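Local coordinates for F5/8 type C domain protein (Clostridium perfringens, PDB 7JRM) that probably recognises mucin-type glycans through a calcium-bound carbohydrate-binding module of family 51, carried as one part of the large O-glycopeptidase ZmpB, at residues Ala94-Ser98 against Gly99-Lys103; Gly318-Leu322 against Gly323-Ser327; Lys359-Arg362 against Pro363-Lys366; Val150-Asp153 against Arg154-Asp158. All blocks are in the same frame, centred on the assembly; numbering follows the deposited sequence.

Contact 1: Ala94-Ser98 against Gly99-Lys103; sequences ATIGS and GSVRK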
ATOM      1  N   ALA A  94      -1.357 -42.697 -18.518  1.00 18.77           N
ATOM      2  CA  ALA A  94       0.093 -42.577 -18.461  1.00 15.89           C
ATOM      3  C   ALA A  94       0.731 -43.868 -18.947  1.00 17.87           C
ATOM      4  O   ALA A  94       0.422 -44.948 -18.434  1.00 22.49           O
ATOM      5  CB  ALA A  94       0.566 -42.258 -17.038  1.00 16.98           C
ATOM      6  N   THR A  95       1.612 -43.750 -19.935  1.00 18.28           N
ATOM      7  CA  THR A  95       2.439 -44.854 -20.394  1.00 22.35           C
ATOM      8  C   THR A  95       3.899 -44.527 -20.116  1.00 17.48           C
ATOM      9  O   THR A  95       4.281 -43.356 -20.025  1.00 17.38           O
ATOM     10  CB  THR A  95       2.241 -45.130 -21.891  1.00 18.47           C
ATOM     11  OG1 THR A  95       2.785 -44.049 -22.656  1.00 18.38           O
ATOM     12  CG2 THR A  95       0.763 -45.281 -22.213  1.00 20.84           C
ATOM     13  N   ILE A  96       4.710 -45.568 -19.971  1.00 16.84           N
ATOM     14  CA  ILE A  96       6.117 -45.403 -19.625  1.00 16.73           C
ATOM     15  C   ILE A  96       6.881 -46.618 -20.130  1.00 17.56           C
ATOM     16  O   ILE A  96       6.418 -47.756 -20.004  1.00 18.16           O
ATOM     17  CB  ILE A  96       6.291 -45.194 -18.103  1.00 22.88           C
ATOM     18  CG1 ILE A  96       7.769 -45.055 -17.737  1.00 21.41           C
ATOM     19  CG2 ILE A  96       5.633 -46.322 -17.318  1.00 18.34           C
ATOM     20  CD1 ILE A  96       7.997 -44.411 -16.384  1.00 18.05           C
ATOM     21  N   GLY A  97       8.053 -46.370 -20.719  1.00 18.61           N
ATOM     22  CA  GLY A  97       8.819 -47.449 -21.317  1.00 19.38           C
ATOM     23  C   GLY A  97       9.456 -48.379 -20.304  1.00 20.43           C
ATOM     24  O   GLY A  97       9.635 -49.569 -20.578  1.00 18.68           O
ATOM     25  N   SER A  98       9.809 -47.859 -19.131  1.00 20.88           N
ATOM     26  CA  SER A  98      10.450 -48.659 -18.098  1.00 16.64           C
ATOM     27  C   SER A  98      10.153 -48.044 -16.740  1.00 22.21           C
ATOM     28  O   SER A  98      10.200 -46.821 -16.583  1.00 16.11           O
ATOM     29  CB  SER A  98      11.963 -48.753 -18.320  1.00 17.89           C
ATOM     30  OG  SER A  98      12.558 -49.667 -17.417  1.00 20.86           O
ATOM     31  N   GLY A  99       9.856 -48.898 -15.763  1.00 15.56           N
ATOM     32  CA  GLY A  99       9.492 -48.414 -14.446  1.00 22.65           C
ATOM     33  C   GLY A  99       8.051 -47.932 -14.399  1.00 23.33           C
ATOM     34  O   GLY A  99       7.187 -48.396 -15.145  1.00 21.66           O
ATOM     35  N   SER A 100       7.796 -46.981 -13.504  1.00 20.17           N
ATOM     36  CA  SER A 100       6.471 -46.402 -13.349  1.00 21.36           C
ATOM     37  C   SER A 100       6.595 -44.898 -13.158  1.00 20.80           C
ATOM     38  O   SER A 100       7.574 -44.407 -12.588  1.00 21.08           O
ATOM     39  CB  SER A 100       5.714 -47.024 -12.168  1.00 29.87           C
ATOM     40  OG  SER A 100       6.239 -46.576 -10.931  1.00 32.26           O
ATOM     41  N   VAL A 101       5.591 -44.171 -13.648  1.00 16.67           N
ATOM     42  CA  VAL A 101       5.587 -42.717 -13.536  1.00 19.41           C
ATOM     43  C   VAL A 101       5.433 -42.325 -12.073  1.00 18.60           C
ATOM     44  O   VAL A 101       4.588 -42.871 -11.353  1.00 18.87           O
ATOM     45  CB  VAL A 101       4.468 -42.117 -14.399  1.00 19.47           C
ATOM     46  CG1 VAL A 101       4.481 -40.601 -14.308  1.00 16.14           C
ATOM     47  CG2 VAL A 101       4.617 -42.569 -15.844  1.00 17.10           C
ATOM     48  N   ARG A 102       6.253 -41.377 -11.626  1.00 16.93           N
ATOM     49  CA  ARG A 102       6.276 -40.947 -10.234  1.00 22.15           C
ATOM     50  C   ARG A 102       5.951 -39.463 -10.134  1.00 21.99           C
ATOM     51  O   ARG A 102       6.429 -38.656 -10.937  1.00 17.74           O
ATOM     52  CB  ARG A 102       7.641 -41.223  -9.595  1.00 17.26           C
ATOM     53  CG  ARG A 102       7.913 -42.690  -9.317  1.00 19.92           C
ATOM     54  CD  ARG A 102       7.035 -43.211  -8.191  1.00 20.04           C
ATOM     55  NE  ARG A 102       7.285 -42.513  -6.933  1.00 25.39           N
ATOM     56  CZ  ARG A 102       8.258 -42.829  -6.083  1.00 26.53           C
ATOM     57  NH1 ARG A 102       9.079 -43.835  -6.356  1.00 23.97           N
ATOM     58  NH2 ARG A 102       8.411 -42.140  -4.960  1.00 26.23           N
ATOM     59  N   LYS A 103       5.139 -39.112  -9.140  1.00 19.43           N
ATOM     60  CA  LYS A 103       4.801 -37.723  -8.863  1.00 19.99           C
ATOM     61  C   LYS A 103       5.823 -37.134  -7.901  1.00 19.08           C
ATOM     62  O   LYS A 103       6.124 -37.733  -6.864  1.00 19.73           O
ATOM     63  CB  LYS A 103       3.396 -37.612  -8.270  1.00 18.03           C
ATOM     64  CG  LYS A 103       2.282 -38.081  -9.191  1.00 22.80           C
ATOM     65  CD  LYS A 103       0.917 -37.760  -8.601  1.00 21.42           C
ATOM     66  CE  LYS A 103      -0.199 -38.433  -9.384  1.00 27.42           C
ATOM     67  NZ  LYS A 103      -1.544 -38.075  -8.854  1.00 25.85           N
TER
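Both arms of Ile-96 reach over the bend to the chain that follows it. Its delta methyl lies against the peptide joining Ser-100 to Val-101, with Ile-96 CD1 3.6 Å from Ser-100 C, and the branch methyl meets the carbonyl of Gly-99 at 3.4 Å from Ile-96 CG2 to Gly-99 O. The stem is covered as well, Val-101 CG2 approaching Ile-96 CB to 3.8 Å. The same valine methyl also touches Ala-94, whose CB stands 4.2 Å from Val-101 CG2, so one methyl meets both apolar residues of the incoming chain. An extended isoleucine, with CG1 opposite the backbone N (chi1 179°), is long enough to span the bend, and the small Ala-94 meets the valine with its single methyl. Gly-99 suits the turn because its phi is positive (79°), a region that glycine enters readily.

Further out, Ile-96 packs on Thr-130 and His-131 and Val-101 on Ile-128 and Thr-130, all in strand 127-131, while Thr-95 OG1 bonds to Glu-135 N. The bend thus carries the chain from edge strand 93-95 of one antiparallel sheet to strand 102-103 of another, in a module of the NPCBM family with a galactose-binding-like beta-sandwich. No hydrogen bond joins 94-98 to 99-103. The bend therefore holds its shape through van der Waals contact and through backbone bonds to neighbouring strands, such as those of Gly-97 to His-131 and Arg-102 to Gly-129.

Contact 2: Gly318-Leu322 against Gly323-Ser327; sequences GDITL and GDMYS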
ATOM      1  N   GLY A 318      -7.798  45.150   9.296  1.00 39.57           N
ATOM      2  CA  GLY A 318      -9.022  44.608   8.741  1.00 43.72           C
ATOM      3  C   GLY A 318      -9.176  43.122   9.018  1.00 37.37           C
ATOM      4  O   GLY A 318      -8.640  42.580   9.988  1.00 33.00           O
ATOM      5  N   ASP A 319      -9.913  42.458   8.133  1.00 38.30           N
ATOM      6  CA  ASP A 319     -10.272  41.062   8.334  1.00 34.87           C
ATOM      7  C   ASP A 319      -9.048  40.156   8.258  1.00 34.15           C
ATOM      8  O   ASP A 319      -8.085  40.425   7.534  1.00 29.79           O
ATOM      9  CB  ASP A 319     -11.301  40.625   7.292  1.00 37.41           C
ATOM     10  CG  ASP A 319     -12.345  41.689   7.024  1.00 45.42           C
ATOM     11  OD1 ASP A 319     -12.151  42.488   6.085  1.00 41.94           O
ATOM     12  OD2 ASP A 319     -13.360  41.725   7.752  1.00 42.02           O
ATOM     13  N   ILE A 320      -9.098  39.068   9.022  1.00 33.03           N
ATOM     14  CA  ILE A 320      -8.092  38.014   8.978  1.00 31.11           C
ATOM     15  C   ILE A 320      -8.672  36.854   8.183  1.00 28.46           C
ATOM     16  O   ILE A 320      -9.755  36.349   8.503  1.00 27.19           O
ATOM     17  CB  ILE A 320      -7.679  37.569  10.390  1.00 32.43           C
ATOM     18  CG1 ILE A 320      -6.960  38.706  11.120  1.00 26.63           C
ATOM     19  CG2 ILE A 320      -6.792  36.334  10.322  1.00 28.81           C
ATOM     20  CD1 ILE A 320      -5.673  39.143  10.457  1.00 33.55           C
ATOM     21  N   THR A 321      -7.959  36.434   7.144  1.00 21.87           N
ATOM     22  CA  THR A 321      -8.430  35.410   6.226  1.00 24.69           C
ATOM     23  C   THR A 321      -7.908  34.034   6.631  1.00 23.85           C
ATOM     24  O   THR A 321      -7.029  33.898   7.485  1.00 22.50           O
ATOM     25  CB  THR A 321      -7.998  35.741   4.793  1.00 25.01           C
ATOM     26  OG1 THR A 321      -6.606  35.445   4.631  1.00 23.28           O
ATOM     27  CG2 THR A 321      -8.233  37.217   4.495  1.00 25.67           C
ATOM     28  N   LEU A 322      -8.476  33.000   6.003  1.00 21.23           N
ATOM     29  CA  LEU A 322      -7.962  31.648   6.201  1.00 23.30           C
ATOM     30  C   LEU A 322      -6.532  31.534   5.694  1.00 21.53           C
ATOM     31  O   LEU A 322      -5.698  30.863   6.311  1.00 22.06           O
ATOM     32  CB  LEU A 322      -8.863  30.632   5.499  1.00 21.28           C
ATOM     33  CG  LEU A 322      -8.555  29.149   5.716  1.00 26.43           C
ATOM     34  CD1 LEU A 322      -8.862  28.747   7.148  1.00 22.34           C
ATOM     35  CD2 LEU A 322      -9.339  28.292   4.735  1.00 23.19           C
ATOM     36  N   GLY A 323      -6.233  32.183   4.565  1.00 21.19           N
ATOM     37  CA  GLY A 323      -4.855  32.249   4.106  1.00 17.88           C
ATOM     38  C   GLY A 323      -3.946  32.914   5.120  1.00 22.91           C
ATOM     39  O   GLY A 323      -2.798  32.505   5.303  1.00 24.34           O
ATOM     40  N   ASP A 324      -4.450  33.953   5.793  1.00 24.48           N
ATOM     41  CA  ASP A 324      -3.717  34.529   6.914  1.00 24.39           C
ATOM     42  C   ASP A 324      -3.540  33.507   8.029  1.00 23.49           C
ATOM     43  O   ASP A 324      -2.446  33.368   8.586  1.00 19.88           O
ATOM     44  CB  ASP A 324      -4.442  35.768   7.442  1.00 27.03           C
ATOM     45  CG  ASP A 324      -4.271  36.974   6.542  1.00 27.49           C
ATOM     46  OD1 ASP A 324      -3.169  37.148   5.982  1.00 22.21           O
ATOM     47  OD2 ASP A 324      -5.238  37.750   6.402  1.00 27.85           O
ATOM     48  N   MET A 325      -4.608  32.772   8.359  1.00 22.27           N
ATOM     49  CA  MET A 325      -4.534  31.793   9.439  1.00 21.84           C
ATOM     50  C   MET A 325      -3.570  30.663   9.100  1.00 21.47           C
ATOM     51  O   MET A 325      -2.831  30.187   9.969  1.00 22.95           O
ATOM     52  CB  MET A 325      -5.926  31.239   9.742  1.00 22.68           C
ATOM     53  CG  MET A 325      -6.903  32.273  10.273  1.00 19.51           C
ATOM     54  SD  MET A 325      -6.401  32.957  11.865  1.00 29.02           S
ATOM     55  CE  MET A 325      -6.279  31.474  12.854  1.00 13.84           C
ATOM     56  N   TYR A 326      -3.559  30.222   7.839  1.00 19.79           N
ATOM     57  CA  TYR A 326      -2.653  29.156   7.425  1.00 24.81           C
ATOM     58  C   TYR A 326      -1.190  29.566   7.522  1.00 21.93           C
ATOM     59  O   TYR A 326      -0.315  28.694   7.544  1.00 19.29           O
ATOM     60  CB  TYR A 326      -2.966  28.721   5.992  1.00 21.99           C
ATOM     61  CG  TYR A 326      -4.141  27.775   5.864  1.00 23.51           C
ATOM     62  CD1 TYR A 326      -4.914  27.440   6.969  1.00 28.21           C
ATOM     63  CD2 TYR A 326      -4.476  27.217   4.637  1.00 22.68           C
ATOM     64  CE1 TYR A 326      -5.987  26.576   6.854  1.00 28.25           C
ATOM     65  CE2 TYR A 326      -5.548  26.352   4.512  1.00 30.25           C
ATOM     66  CZ  TYR A 326      -6.300  26.035   5.625  1.00 29.31           C
ATOM     67  OH  TYR A 326      -7.370  25.176   5.510  1.00 36.07           O
ATOM     68  N   SER A 327      -0.906  30.866   7.582  1.00 24.06           N
ATOM     69  CA  SER A 327       0.464  31.360   7.586  1.00 25.99           C
ATOM     70  C   SER A 327       1.063  31.488   8.983  1.00 26.76           C
ATOM     71  O   SER A 327       2.263  31.755   9.097  1.00 23.96           O
ATOM     72  CB  SER A 327       0.533  32.714   6.874  1.00 25.37           C
ATOM     73  OG  SER A 327       0.413  33.781   7.796  1.00 25.80           O
TER
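Asp-324 OD2 has two partners: the backbone N of Thr-321 donates to it at 3.1 Å in an almost straight bond (173°), and Lys-316 forms a salt bridge with it. In return, Asp-324 N donates to Thr-321 OG1 at 2.9 Å. This reciprocal pair is a capping box, with Thr-321 as N-cap of helix 322-326. The threonine hydroxyl sits between its own N and carbonyl carbon (chi1 76°), which turns it to the first turn of the helix, and it also bonds to Leu-295 O. Threonine and aspartate suit these places because each accepts from an amide that has no carbonyl of an earlier turn to meet.

Just outside the cap, Ile-320 CG2 touches Met-325 SD at 3.7 Å, the two side chains crossing at about a right angle. They join the residue before the N-cap to the fourth of the helix, the positions of a hydrophobic staple. Backbone bonds continue the turn, Met-325 N to Thr-321 O at 2.8 Å and Tyr-326 N to Leu-322 O at 2.7 Å. On another side, Leu-322 CG lies over one face of the Tyr-326 ring, 4.0 Å from its centroid, in a CH-pi contact.

Ile-320 packs on Leu-307 and Ile-310 of helix 304-314, while Met-325 packs on Ala-345 in a loop, and the short helix 322-326 leads into strand 330-332 at the edge of the seven-stranded sheet.

Contact 3: Lys359-Arg362 against Pro363-Lys366; sequences KDLR and PLSK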
ATOM      1  N   LYS A 359      -9.640  30.408  29.573  1.00 23.55           N
ATOM      2  CA  LYS A 359     -10.045  29.289  30.414  1.00 24.26           C
ATOM      3  C   LYS A 359     -10.448  28.066  29.601  1.00 27.04           C
ATOM      4  O   LYS A 359     -10.973  27.102  30.171  1.00 31.32           O
ATOM      5  CB  LYS A 359     -11.201  29.705  31.330  1.00 29.14           C
ATOM      6  CG  LYS A 359     -12.505  29.957  30.587  1.00 24.63           C
ATOM      7  CD  LYS A 359     -13.667  30.154  31.543  1.00 30.83           C
ATOM      8  CE  LYS A 359     -14.975  30.332  30.790  1.00 28.86           C
ATOM      9  NZ  LYS A 359     -16.097  30.693  31.700  1.00 38.11           N
ATOM     10  N   ASP A 360     -10.219  28.075  28.289  1.00 22.90           N
ATOM     11  CA  ASP A 360     -10.680  26.996  27.419  1.00 26.53           C
ATOM     12  C   ASP A 360      -9.695  26.856  26.267  1.00 23.07           C
ATOM     13  O   ASP A 360      -9.634  27.727  25.395  1.00 20.16           O
ATOM     14  CB  ASP A 360     -12.090  27.280  26.906  1.00 24.14           C
ATOM     15  CG  ASP A 360     -12.705  26.092  26.194  1.00 25.95           C
ATOM     16  OD1 ASP A 360     -13.824  26.238  25.657  1.00 27.67           O
ATOM     17  OD2 ASP A 360     -12.077  25.014  26.171  1.00 25.38           O
ATOM     18  N   LEU A 361      -8.931  25.764  26.263  1.00 23.22           N
ATOM     19  CA  LEU A 361      -7.965  25.482  25.210  1.00 23.23           C
ATOM     20  C   LEU A 361      -8.529  24.590  24.110  1.00 21.71           C
ATOM     21  O   LEU A 361      -7.782  24.185  23.214  1.00 21.20           O
ATOM     22  CB  LEU A 361      -6.712  24.827  25.799  1.00 25.04           C
ATOM     23  CG  LEU A 361      -5.957  25.570  26.900  1.00 22.26           C
ATOM     24  CD1 LEU A 361      -4.621  24.894  27.167  1.00 25.00           C
ATOM     25  CD2 LEU A 361      -5.759  27.029  26.528  1.00 23.15           C
ATOM     26  N   ARG A 362      -9.823  24.278  24.159  1.00 26.87           N
ATOM     27  CA  ARG A 362     -10.400  23.359  23.184  1.00 24.88           C
ATOM     28  C   ARG A 362     -10.327  23.836  21.733  1.00 25.44           C
ATOM     29  O   ARG A 362     -10.252  22.966  20.847  1.00 25.71           O
ATOM     30  CB  ARG A 362     -11.853  23.049  23.574  1.00 28.24           C
ATOM     31  CG  ARG A 362     -11.973  22.059  24.725  1.00 27.65           C
ATOM     32  CD  ARG A 362     -13.418  21.850  25.138  1.00 32.73           C
ATOM     33  NE  ARG A 362     -14.028  23.080  25.632  1.00 31.82           N
ATOM     34  CZ  ARG A 362     -15.326  23.219  25.884  1.00 32.65           C
ATOM     35  NH1 ARG A 362     -15.797  24.376  26.330  1.00 30.73           N
ATOM     36  NH2 ARG A 362     -16.153  22.201  25.689  1.00 32.02           N
ATOM     37  N   PRO A 363     -10.368  25.135  21.410  1.00 20.51           N
ATOM     38  CA  PRO A 363     -10.154  25.533  20.008  1.00 18.42           C
ATOM     39  C   PRO A 363      -8.814  25.096  19.435  1.00 21.51           C
ATOM     40  O   PRO A 363      -8.674  25.049  18.207  1.00 19.31           O
ATOM     41  CB  PRO A 363     -10.267  27.061  20.059  1.00 21.37           C
ATOM     42  CG  PRO A 363     -11.209  27.309  21.174  1.00 24.17           C
ATOM     43  CD  PRO A 363     -10.883  26.265  22.209  1.00 26.51           C
ATOM     44  N   LEU A 364      -7.828  24.778  20.274  1.00 18.03           N
ATOM     45  CA  LEU A 364      -6.526  24.313  19.813  1.00 22.20           C
ATOM     46  C   LEU A 364      -6.413  22.794  19.808  1.00 23.88           C
ATOM     47  O   LEU A 364      -5.308  22.267  19.646  1.00 23.29           O
ATOM     48  CB  LEU A 364      -5.413  24.908  20.679  1.00 19.26           C
ATOM     49  CG  LEU A 364      -5.584  26.342  21.180  1.00 16.74           C
ATOM     50  CD1 LEU A 364      -4.578  26.637  22.283  1.00 17.08           C
ATOM     51  CD2 LEU A 364      -5.435  27.334  20.038  1.00 21.04           C
ATOM     52  N   SER A 365      -7.529  22.080  19.971  1.00 22.22           N
ATOM     53  CA  SER A 365      -7.468  20.632  20.152  1.00 23.34           C
ATOM     54  C   SER A 365      -6.968  19.926  18.897  1.00 24.10           C
ATOM     55  O   SER A 365      -6.213  18.952  18.987  1.00 25.10           O
ATOM     56  CB  SER A 365      -8.842  20.096  20.553  1.00 24.16           C
ATOM     57  OG  SER A 365      -9.777  20.249  19.501  1.00 33.14           O
ATOM     58  N   LYS A 366      -7.377  20.395  17.720  1.00 22.92           N
ATOM     59  CA  LYS A 366      -7.050  19.731  16.465  1.00 25.21           C
ATOM     60  C   LYS A 366      -5.820  20.318  15.781  1.00 21.99           C
ATOM     61  O   LYS A 366      -5.571  20.009  14.612  1.00 22.67           O
ATOM     62  CB  LYS A 366      -8.248  19.779  15.516  1.00 25.45           C
ATOM     63  CG  LYS A 366      -9.474  19.037  16.025  1.00 30.06           C
ATOM     64  CD  LYS A 366     -10.719  19.434  15.249  1.00 17.57           C
TER
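An Asx turn at Asp-360 opens into a 3-10 turn, in which Leu-361 O accepts from Leu-364 N at 3.0 Å across the junction. In the Asx turn, Asp-360 OD2 accepts from Arg-362 N at 3.1 Å. The same oxygen, Asp-360 OD2, takes Arg-362 NE at 2.8 Å, in the guanidinium plane and nearly straight (167°). Arg-362 NH1 meets the other oxygen, Asp-360 OD1, at 2.8 Å, so the arginine holds the carboxylate side-on with two nitrogens in a salt bridge. The bend at chi3 (-63°) curls the arginine chain back to its partner two residues earlier.

This turn lies between strands 350-352 and 372-384, which are parallel in the sheet; their order and the leucine-rich sequence are consistent with a leucine-rich-repeat fold. Leu-361 accordingly packs inward on Leu-373 and Phe-452, and Leu-364 on Leu-339, while Arg-362 makes a cation-pi contact with Tyr-399.

Pro-363 suits the tight turn: its ring fixes phi near -59°, and its missing N-H costs no bond there. Pro-363 CD lies 3.7 Å from Asp-360 O. The next bond of the turn runs from Ser-365 N to Arg-362 O at 3.0 Å.

Contact 4: Val150-Asp153 against Arg154-Asp158; sequences VGID and RHVAD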
ATOM      1  N   VAL A 150      12.353 -29.368 -18.733  1.00 11.19           N
ATOM      2  CA  VAL A 150      12.556 -30.725 -19.228  1.00 12.09           C
ATOM      3  C   VAL A 150      14.047 -31.011 -19.317  1.00 12.06           C
ATOM      4  O   VAL A 150      14.868 -30.100 -19.466  1.00 11.70           O
ATOM      5  CB  VAL A 150      11.878 -30.954 -20.597  1.00 12.66           C
ATOM      6  CG1 VAL A 150      10.364 -30.892 -20.461  1.00 11.33           C
ATOM      7  CG2 VAL A 150      12.376 -29.943 -21.618  1.00 13.38           C
ATOM      8  N   GLY A 151      14.393 -32.288 -19.226  1.00 12.84           N
ATOM      9  CA  GLY A 151      15.780 -32.692 -19.318  1.00 11.95           C
ATOM     10  C   GLY A 151      15.957 -34.123 -18.861  1.00 16.55           C
ATOM     11  O   GLY A 151      15.020 -34.778 -18.395  1.00 14.45           O
ATOM     12  N   ILE A 152      17.190 -34.597 -19.011  1.00 15.47           N
ATOM     13  CA  ILE A 152      17.560 -35.932 -18.559  1.00 17.54           C
ATOM     14  C   ILE A 152      17.811 -35.891 -17.058  1.00 16.91           C
ATOM     15  O   ILE A 152      18.551 -35.030 -16.565  1.00 21.61           O
ATOM     16  CB  ILE A 152      18.797 -36.438 -19.318  1.00 14.07           C
ATOM     17  CG1 ILE A 152      18.482 -36.616 -20.806  1.00 16.39           C
ATOM     18  CG2 ILE A 152      19.303 -37.742 -18.716  1.00 16.94           C
ATOM     19  CD1 ILE A 152      17.782 -37.916 -21.133  1.00 16.74           C
ATOM     20  N   ASP A 153      17.189 -36.813 -16.325  1.00 17.30           N
ATOM     21  CA  ASP A 153      17.378 -36.868 -14.881  1.00 18.98           C
ATOM     22  C   ASP A 153      18.834 -37.171 -14.550  1.00 19.54           C
ATOM     23  O   ASP A 153      19.504 -37.934 -15.250  1.00 20.92           O
ATOM     24  CB  ASP A 153      16.461 -37.926 -14.264  1.00 17.96           C
ATOM     25  CG  ASP A 153      16.497 -37.916 -12.748  1.00 18.55           C
ATOM     26  OD1 ASP A 153      15.968 -36.965 -12.139  1.00 16.10           O
ATOM     27  OD2 ASP A 153      17.053 -38.866 -12.160  1.00 19.30           O
ATOM     28  N   ARG A 154      19.324 -36.561 -13.469  1.00 17.58           N
ATOM     29  CA  ARG A 154      20.736 -36.656 -13.117  1.00 23.29           C
ATOM     30  C   ARG A 154      21.128 -38.021 -12.567  1.00 16.54           C
ATOM     31  O   ARG A 154      22.326 -38.274 -12.396  1.00 24.35           O
ATOM     32  CB  ARG A 154      21.095 -35.569 -12.101  1.00 20.07           C
ATOM     33  CG  ARG A 154      21.069 -34.156 -12.666  1.00 17.16           C
ATOM     34  CD  ARG A 154      21.731 -34.095 -14.036  1.00 19.69           C
ATOM     35  NE  ARG A 154      23.173 -34.309 -13.961  1.00 18.01           N
ATOM     36  CZ  ARG A 154      23.997 -34.210 -15.000  1.00 20.37           C
ATOM     37  NH1 ARG A 154      25.297 -34.420 -14.843  1.00 23.99           N
ATOM     38  NH2 ARG A 154      23.520 -33.899 -16.198  1.00 26.77           N
ATOM     39  N   HIS A 155      20.164 -38.902 -12.288  1.00 21.62           N
ATOM     40  CA  HIS A 155      20.496 -40.225 -11.772  1.00 22.32           C
ATOM     41  C   HIS A 155      21.252 -41.071 -12.790  1.00 25.88           C
ATOM     42  O   HIS A 155      21.963 -42.003 -12.397  1.00 22.15           O
ATOM     43  CB  HIS A 155      19.222 -40.948 -11.327  1.00 21.28           C
ATOM     44  CG  HIS A 155      19.442 -42.367 -10.903  1.00 20.70           C
ATOM     45  ND1 HIS A 155      19.846 -42.709  -9.631  1.00 25.64           N
ATOM     46  CD2 HIS A 155      19.310 -43.531 -11.582  1.00 22.90           C
ATOM     47  CE1 HIS A 155      19.958 -44.023  -9.545  1.00 24.07           C
ATOM     48  NE2 HIS A 155      19.637 -44.545 -10.715  1.00 26.57           N
ATOM     49  N   VAL A 156      21.127 -40.763 -14.079  1.00 19.67           N
ATOM     50  CA  VAL A 156      21.792 -41.533 -15.124  1.00 17.85           C
ATOM     51  C   VAL A 156      22.938 -40.722 -15.714  1.00 17.29           C
ATOM     52  O   VAL A 156      23.265 -40.858 -16.898  1.00 22.17           O
ATOM     53  CB  VAL A 156      20.796 -41.958 -16.219  1.00 17.58           C
ATOM     54  CG1 VAL A 156      19.801 -42.967 -15.666  1.00 15.31           C
ATOM     55  CG2 VAL A 156      20.073 -40.744 -16.781  1.00 14.94           C
ATOM     56  N   ALA A 157      23.566 -39.882 -14.887  1.00 22.62           N
ATOM     57  CA  ALA A 157      24.671 -39.048 -15.349  1.00 27.20           C
ATOM     58  C   ALA A 157      25.896 -39.853 -15.761  1.00 25.33           C
ATOM     59  O   ALA A 157      26.795 -39.292 -16.396  1.00 24.97           O
ATOM     60  CB  ALA A 157      25.059 -38.043 -14.263  1.00 24.54           C
ATOM     61  N   ASP A 158      25.956 -41.141 -15.423  1.00 23.95           N
ATOM     62  CA  ASP A 158      27.086 -41.993 -15.767  1.00 25.70           C
ATOM     63  C   ASP A 158      26.745 -43.019 -16.842  1.00 31.88           C
ATOM     64  O   ASP A 158      27.552 -43.916 -17.105  1.00 27.82           O
ATOM     65  CB  ASP A 158      27.609 -42.703 -14.516  1.00 29.16           C
ATOM     66  CG  ASP A 158      26.503 -43.377 -13.718  1.00 36.99           C
ATOM     67  OD1 ASP A 158      26.727 -43.671 -12.524  1.00 44.91           O
ATOM     68  OD2 ASP A 158      25.411 -43.613 -14.277  1.00 36.35           O
TER
HETATM   69  O   HOH W   1      21.128 -33.528 -17.355  1.00 23.99           O
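Asp-153 and His-155 make an Asx turn where strand 145-152 gives way to a short 3-10 segment: His-155 N donates to Asp-153 OD2 at 3.1 Å, coming from well above the carboxylate plane. Aspartate suits the place because its carboxylate, with CG opposite the backbone N (chi1 -173°), folds forward over the amides that follow. Asp-153 OD2 is also pressed close to His-155 CB, at 3.1 Å. A weak backbone hydrogen bond, Val-156 N to Asp-153 O at 3.5 Å, adds to the closure.

The tight side is built round Val-156: its CG2 presses against the carbonyl Asp-153 O at 3.3 Å and meets Ile-152 CG2 at 3.7 Å, the two branched side chains crossing at about a right angle. Beta-branched residues bring their methyls close to the backbone, which fits a bend this short. Val-156 further packs on His-215, and Ile-152 on Val-164, neighbour of Ser-163, one of the calcium ligands; the side chain of Ile-152 is about 7 Å from that ion.

The other side is looser and wetter. Arg-154 points its CB away from the strand residues and packs on Arg-113 and Leu-115 of strand 112-115, while its chain, bent at chi2 and chi3, turns the guanidinium back. There a water in the guanidinium plane accepts from Arg-154 NH2 at 2.7 Å and donates to Ile-152 O at 3.1 Å.

Following the chain, contact 1 comes first, bending between strands 93-95 and 102-103 of the two sheets, and contact 4 next, turning the chain out of strand 145-152; contacts 2 and 3 lie far along, past the helices of the middle. Each closes a local turn of its own, and none nests in or crosses another. Contacts 1 and 4 share the carbohydrate-binding module, their centres about 16 Å apart, both reaching the same sheet. Contacts 2 and 3, about 19 Å apart between centres, lie next to the seven-stranded sheet: contact 2 just before its edge strand 330-332, contact 3 between its strands 350-352 and 372-384. The pairs stand on opposite sides of the chain's centre.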